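PDB 5FJQ: carbohydrate binding protein, putative, cpb33A from Cellvibrio japonicus, which acts as a copper-dependent lytic polysaccharide monooxygenase important for efficient use of chitin, represented here by its monooxygenase domain alone. Local coordinates for residues C27-A32 with M73-N78; R152-S157 with C174-F179. All blocks are in the same frame, centred on the assembly; numbering follows the deposited sequence.

Contact 1 (C27-A32 with M73-N78); sequences CIAAKA and MDLARN
The guanidinium of Arg77 is gripped at NH2 by a salt bridge to Asp79, while its NH1 rests against the methyl of Ala29, 3.5 Å from CB. This is a helix-on-loop contact in the helical excursion between strand 2-6 and strand 88-96, the region usually called L2 in these monooxygenases. It illustrates how a helix face of alanines can be lined by a segment that is mostly loop after a short 3-10 turn. From Arg77 the chain runs straight to CD and then bends (chi3 63°), which brings the guanidinium up beside the first turns of helix 25-33, where it also meets Pro25 and Ala26. NE is also hydrogen-bonded to a residue adjoining the segments, so polar partners hold both NE and NH2 and limit the rotation of the flat group.

Leu75 works one step along. Its CD1 methyl lies 3.8 Å from both the carbonyl C and the CB of Ala29, touching backbone as well as side chain. The same residue reaches Ala33 further up the helix. Met73 leaves the backbone pointing away from the helix but is bent at chi2 (-64°) and again at chi3 (95°), which doubles the chain back so that its terminal methyl, CE, comes up against the helix. The disulfide from Cys27 to Cys14 ties this helix to helix 10-17, whose Val11 also touches Met73. The helix itself is regular here, with Lys31 N bonded to Cys27 O at 2.8 Å. Its alanines admit the loop closely: the CB of Ala30 and the CE of Met73 stand 3.5 Å apart, a tight approach for two methyl carbons.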
# COMPACT_ATOMS: atom_id res chain seq x y z
N CYS A 27 -15.26 -0.09 4.25
CA CYS A 27 -14.69 0.80 5.26
C CYS A 27 -15.45 0.68 6.57
O CYS A 27 -14.87 0.86 7.62
CB CYS A 27 -14.67 2.30 4.78
SG CYS A 27 -13.83 2.57 3.18
N ILE A 28 -16.77 0.41 6.49
CA ILE A 28 -17.56 0.15 7.71
C ILE A 28 -16.93 -1.08 8.38
O ILE A 28 -16.71 -1.12 9.63
CB ILE A 28 -19.05 -0.11 7.35
CG1 ILE A 28 -19.71 1.22 6.79
CG2 ILE A 28 -19.80 -0.49 8.61
CD1 ILE A 28 -21.10 0.98 6.21
N ALA A 29 -16.63 -2.10 7.58
CA ALA A 29 -15.96 -3.32 8.15
C ALA A 29 -14.57 -2.95 8.76
O ALA A 29 -14.29 -3.29 9.92
CB ALA A 29 -15.80 -4.38 7.10
N ALA A 30 -13.76 -2.22 7.98
CA ALA A 30 -12.48 -1.77 8.45
C ALA A 30 -12.60 -0.99 9.79
O ALA A 30 -11.77 -1.17 10.65
CB ALA A 30 -11.75 -0.96 7.40
N LYS A 31 -13.60 -0.11 9.93
CA LYS A 31 -13.77 0.58 11.22
C LYS A 31 -13.82 -0.41 12.41
O LYS A 31 -13.10 -0.21 13.40
CB LYS A 31 -14.94 1.58 11.24
CG LYS A 31 -15.21 2.15 12.64
CD LYS A 31 -15.89 3.52 12.49
CE LYS A 31 -16.05 4.21 13.84
NZ LYS A 31 -15.82 3.32 15.02
N ALA A 32 -14.62 -1.47 12.28
CA ALA A 32 -14.86 -2.45 13.31
C ALA A 32 -13.58 -3.26 13.63
O ALA A 32 -13.34 -3.59 14.80
CB ALA A 32 -16.04 -3.37 12.92
N MET A 73 -7.64 -2.56 7.52
CA MET A 73 -6.95 -2.61 6.22
C MET A 73 -6.53 -4.00 5.77
O MET A 73 -6.28 -4.19 4.56
CB MET A 73 -5.76 -1.61 6.14
CG MET A 73 -6.13 -0.14 6.38
SD MET A 73 -7.25 0.51 5.12
CE MET A 73 -8.82 0.25 5.92
N ASP A 74 -6.55 -4.96 6.72
CA ASP A 74 -6.08 -6.30 6.45
C ASP A 74 -7.15 -7.25 5.98
O ASP A 74 -6.87 -8.46 5.74
CB ASP A 74 -5.40 -6.84 7.68
CG ASP A 74 -4.03 -6.17 7.95
OD1 ASP A 74 -3.30 -5.87 6.98
OD2 ASP A 74 -3.65 -5.94 9.10
N LEU A 75 -8.38 -6.74 5.90
CA LEU A 75 -9.57 -7.61 5.59
C LEU A 75 -9.56 -8.01 4.10
O LEU A 75 -9.33 -7.15 3.29
CB LEU A 75 -10.86 -6.84 5.92
CG LEU A 75 -11.04 -6.57 7.42
CD1 LEU A 75 -12.32 -5.81 7.73
CD2 LEU A 75 -10.93 -7.81 8.26
N ALA A 76 -9.79 -9.30 3.78
CA ALA A 76 -10.01 -9.78 2.39
C ALA A 76 -11.43 -9.40 1.89
O ALA A 76 -12.42 -9.86 2.40
CB ALA A 76 -9.83 -11.30 2.36
N ARG A 77 -11.52 -8.52 0.91
CA ARG A 77 -12.82 -8.09 0.40
C ARG A 77 -12.64 -7.87 -1.06
O ARG A 77 -11.58 -7.46 -1.47
CB ARG A 77 -13.24 -6.82 1.09
CG ARG A 77 -13.49 -7.10 2.58
CD ARG A 77 -14.03 -5.90 3.29
NE ARG A 77 -15.34 -5.53 2.75
CZ ARG A 77 -16.53 -5.85 3.29
NH1 ARG A 77 -16.61 -6.51 4.42
NH2 ARG A 77 -17.66 -5.43 2.72
N ASN A 78 -13.67 -8.18 -1.85
CA ASN A 78 -13.67 -7.95 -3.31
C ASN A 78 -14.40 -6.66 -3.56
O ASN A 78 -14.76 -6.36 -4.73
CB ASN A 78 -14.39 -9.09 -4.04
CG ASN A 78 -15.80 -9.37 -3.47
OD1 ASN A 78 -16.28 -8.71 -2.53
ND2 ASN A 78 -16.46 -10.39 -4.03

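Contact 2 (R152-S157 with C174-F179); sequences RHIIYS and CIDVDF
His153 and Val177 exchange a pair of backbone hydrogen bonds, and Ile155 and Ile175 repeat the pattern two residues on, the ladder of an antiparallel beta hairpin between strands 152-161 and 169-178. The bond from Ile175 N to Ile155 O is 2.7 Å and that from His153 N to Val177 O 2.9 Å; all four are nearly straight, 161 to 173° at the hydrogen. CA-H···O contacts fill the steps between, as from Cys174 CA to Ile155 O at 3.3 Å.

Apolar contacts gather on the face of His153, Ile155, Ile175 and Val177. Ile155 CD1 sits 3.9 Å from Val177 CG1, the two side chains crossing nearly at right angles, and both isoleucines reach Phe92 of strand 88-96, across the beta sandwich. At the hairpin's open end the rings of His153, its ND1 bonded to Thr110, and Phe179 meet obliquely.

Sulfur takes part on the other face. Cys174 SG, joined to Cys63 in a disulfide, lies obliquely beside the Tyr156 ring, 3.5 Å from CD1; the Tyr156 hydroxyl bonds to the carbonyl of Leu62, the residue before Cys63.

Polar bridging completes this face. One water donates to His153 O at 3.0 Å and to Asp176 OD1 at 2.9 Å, giving the carbonyl a second partner besides Val177 N. Arg152 NE and Asp178 OD2, 4.5 Å apart, attract without a salt bridge, the oxygen lying well out of the guanidinium plane; Arg152 NH1 bonds instead to Trp80 O. The face of Ile155, Ile175 and Val177 is thus mainly apolar; the other buries the Asp176 carboxylate, its charge probably compensated by a salt bridge to Arg10.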
# COMPACT_ATOMS: atom_id res chain seq x y z
N ARG A 152 -10.19 -7.54 -10.07
CA ARG A 152 -9.72 -6.64 -9.07
C ARG A 152 -8.41 -7.17 -8.52
O ARG A 152 -8.25 -8.37 -8.34
CB ARG A 152 -10.77 -6.66 -7.96
CG ARG A 152 -11.87 -5.69 -8.26
CD ARG A 152 -12.96 -5.82 -7.23
NE ARG A 152 -13.64 -4.55 -7.33
CZ ARG A 152 -13.53 -3.61 -6.41
NH1 ARG A 152 -12.83 -3.90 -5.29
NH2 ARG A 152 -14.16 -2.44 -6.58
N HIS A 153 -7.48 -6.27 -8.28
CA HIS A 153 -6.18 -6.66 -7.83
C HIS A 153 -5.70 -5.78 -6.71
O HIS A 153 -6.22 -4.68 -6.50
CB HIS A 153 -5.22 -6.73 -9.04
CG HIS A 153 -5.45 -7.96 -9.86
ND1 HIS A 153 -4.94 -9.19 -9.47
CD2 HIS A 153 -6.27 -8.20 -10.90
CE1 HIS A 153 -5.40 -10.12 -10.29
NE2 HIS A 153 -6.19 -9.55 -11.18
N ILE A 154 -4.72 -6.29 -5.96
CA ILE A 154 -4.07 -5.49 -4.97
C ILE A 154 -2.68 -5.21 -5.46
O ILE A 154 -1.91 -6.12 -5.89
CB ILE A 154 -4.04 -6.17 -3.58
CG1 ILE A 154 -5.46 -6.52 -3.12
CG2 ILE A 154 -3.33 -5.28 -2.54
CD1 ILE A 154 -5.44 -7.27 -1.78
N ILE A 155 -2.35 -3.93 -5.33
CA ILE A 155 -0.98 -3.49 -5.51
C ILE A 155 -0.39 -3.13 -4.14
O ILE A 155 -1.05 -2.47 -3.32
CB ILE A 155 -0.85 -2.32 -6.48
CG1 ILE A 155 -1.11 -2.84 -7.92
CG2 ILE A 155 0.54 -1.67 -6.32
CD1 ILE A 155 -1.46 -1.76 -8.87
N TYR A 156 0.83 -3.60 -3.91
CA TYR A 156 1.55 -3.29 -2.70
C TYR A 156 2.76 -2.46 -3.09
O TYR A 156 3.64 -2.96 -3.78
CB TYR A 156 2.00 -4.60 -2.07
CG TYR A 156 2.31 -4.51 -0.60
CD1 TYR A 156 1.45 -3.85 0.27
CD2 TYR A 156 3.50 -5.09 -0.07
CE1 TYR A 156 1.76 -3.78 1.64
CE2 TYR A 156 3.81 -5.04 1.30
CZ TYR A 156 2.93 -4.41 2.16
OH TYR A 156 3.29 -4.37 3.51
N SER A 157 2.74 -1.16 -2.77
CA SER A 157 3.98 -0.37 -2.80
C SER A 157 4.71 -0.28 -1.47
O SER A 157 4.11 -0.14 -0.38
CB SER A 157 3.66 1.06 -3.31
OG SER A 157 4.85 1.81 -3.51
N CYS A 174 -0.99 -0.69 0.53
CA CYS A 174 -1.92 -1.46 -0.27
C CYS A 174 -2.84 -0.54 -1.04
O CYS A 174 -3.42 0.35 -0.43
CB CYS A 174 -2.79 -2.32 0.59
SG CYS A 174 -1.93 -3.81 1.28
N ILE A 175 -2.93 -0.77 -2.36
CA ILE A 175 -3.77 0.02 -3.31
C ILE A 175 -4.70 -1.00 -4.00
O ILE A 175 -4.22 -2.06 -4.41
CB ILE A 175 -2.89 0.72 -4.34
CG1 ILE A 175 -1.77 1.55 -3.62
CG2 ILE A 175 -3.72 1.69 -5.17
CD1 ILE A 175 -0.48 1.68 -4.41
N ASP A 176 -6.02 -0.70 -4.08
CA ASP A 176 -6.94 -1.57 -4.82
C ASP A 176 -7.24 -1.05 -6.24
O ASP A 176 -7.62 0.11 -6.39
CB ASP A 176 -8.22 -1.77 -4.08
CG ASP A 176 -8.02 -2.21 -2.69
OD1 ASP A 176 -7.78 -3.46 -2.49
OD2 ASP A 176 -8.13 -1.29 -1.81
N VAL A 177 -7.10 -1.91 -7.23
CA VAL A 177 -7.29 -1.48 -8.64
C VAL A 177 -8.22 -2.46 -9.35
O VAL A 177 -8.39 -3.64 -8.92
CB VAL A 177 -5.94 -1.34 -9.41
CG1 VAL A 177 -5.05 -0.26 -8.80
CG2 VAL A 177 -5.22 -2.68 -9.46
N ASP A 178 -8.84 -2.01 -10.44
CA ASP A 178 -9.75 -2.91 -11.12
C ASP A 178 -9.46 -2.93 -12.59
O ASP A 178 -9.68 -1.93 -13.29
CB ASP A 178 -11.18 -2.46 -10.87
CG ASP A 178 -12.19 -3.42 -11.43
OD1 ASP A 178 -11.84 -4.56 -11.78
OD2 ASP A 178 -13.36 -3.01 -11.51
N PHE A 179 -8.98 -4.07 -13.07
CA PHE A 179 -8.67 -4.23 -14.49
C PHE A 179 -9.88 -4.39 -15.40
O PHE A 179 -9.72 -4.46 -16.62
CB PHE A 179 -7.72 -5.40 -14.63
CG PHE A 179 -6.27 -5.05 -14.30
CD1 PHE A 179 -5.85 -4.94 -13.01
CD2 PHE A 179 -5.36 -4.82 -15.30
CE1 PHE A 179 -4.52 -4.65 -12.68
CE2 PHE A 179 -4.03 -4.50 -15.02
CZ PHE A 179 -3.61 -4.44 -13.69
O HOH W 1 -8.74 -4.85 -4.82

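In the fold
Contact 1 lies within the helical excursion and contact 2 within the sheet beside it. Their centres are 15 Å apart, yet they meet directly where Asn78 O packs 3.1 Å from Arg152 CD, so segment 73-78 abuts the start of strand 152-161 at Asn78. Two residues outside both serve as shared partners: Arg10 reaches Met73 O by a weak hydrogen bond and Asp176 by a salt bridge, while Trp80 weakly holds Leu75 O through its indole and accepts Arg152 NH1 at its carbonyl. Each contact also carries a half-cystine. Copper, bound by His1 and His100, lies away from both, and neither contact supplies a ligand to it.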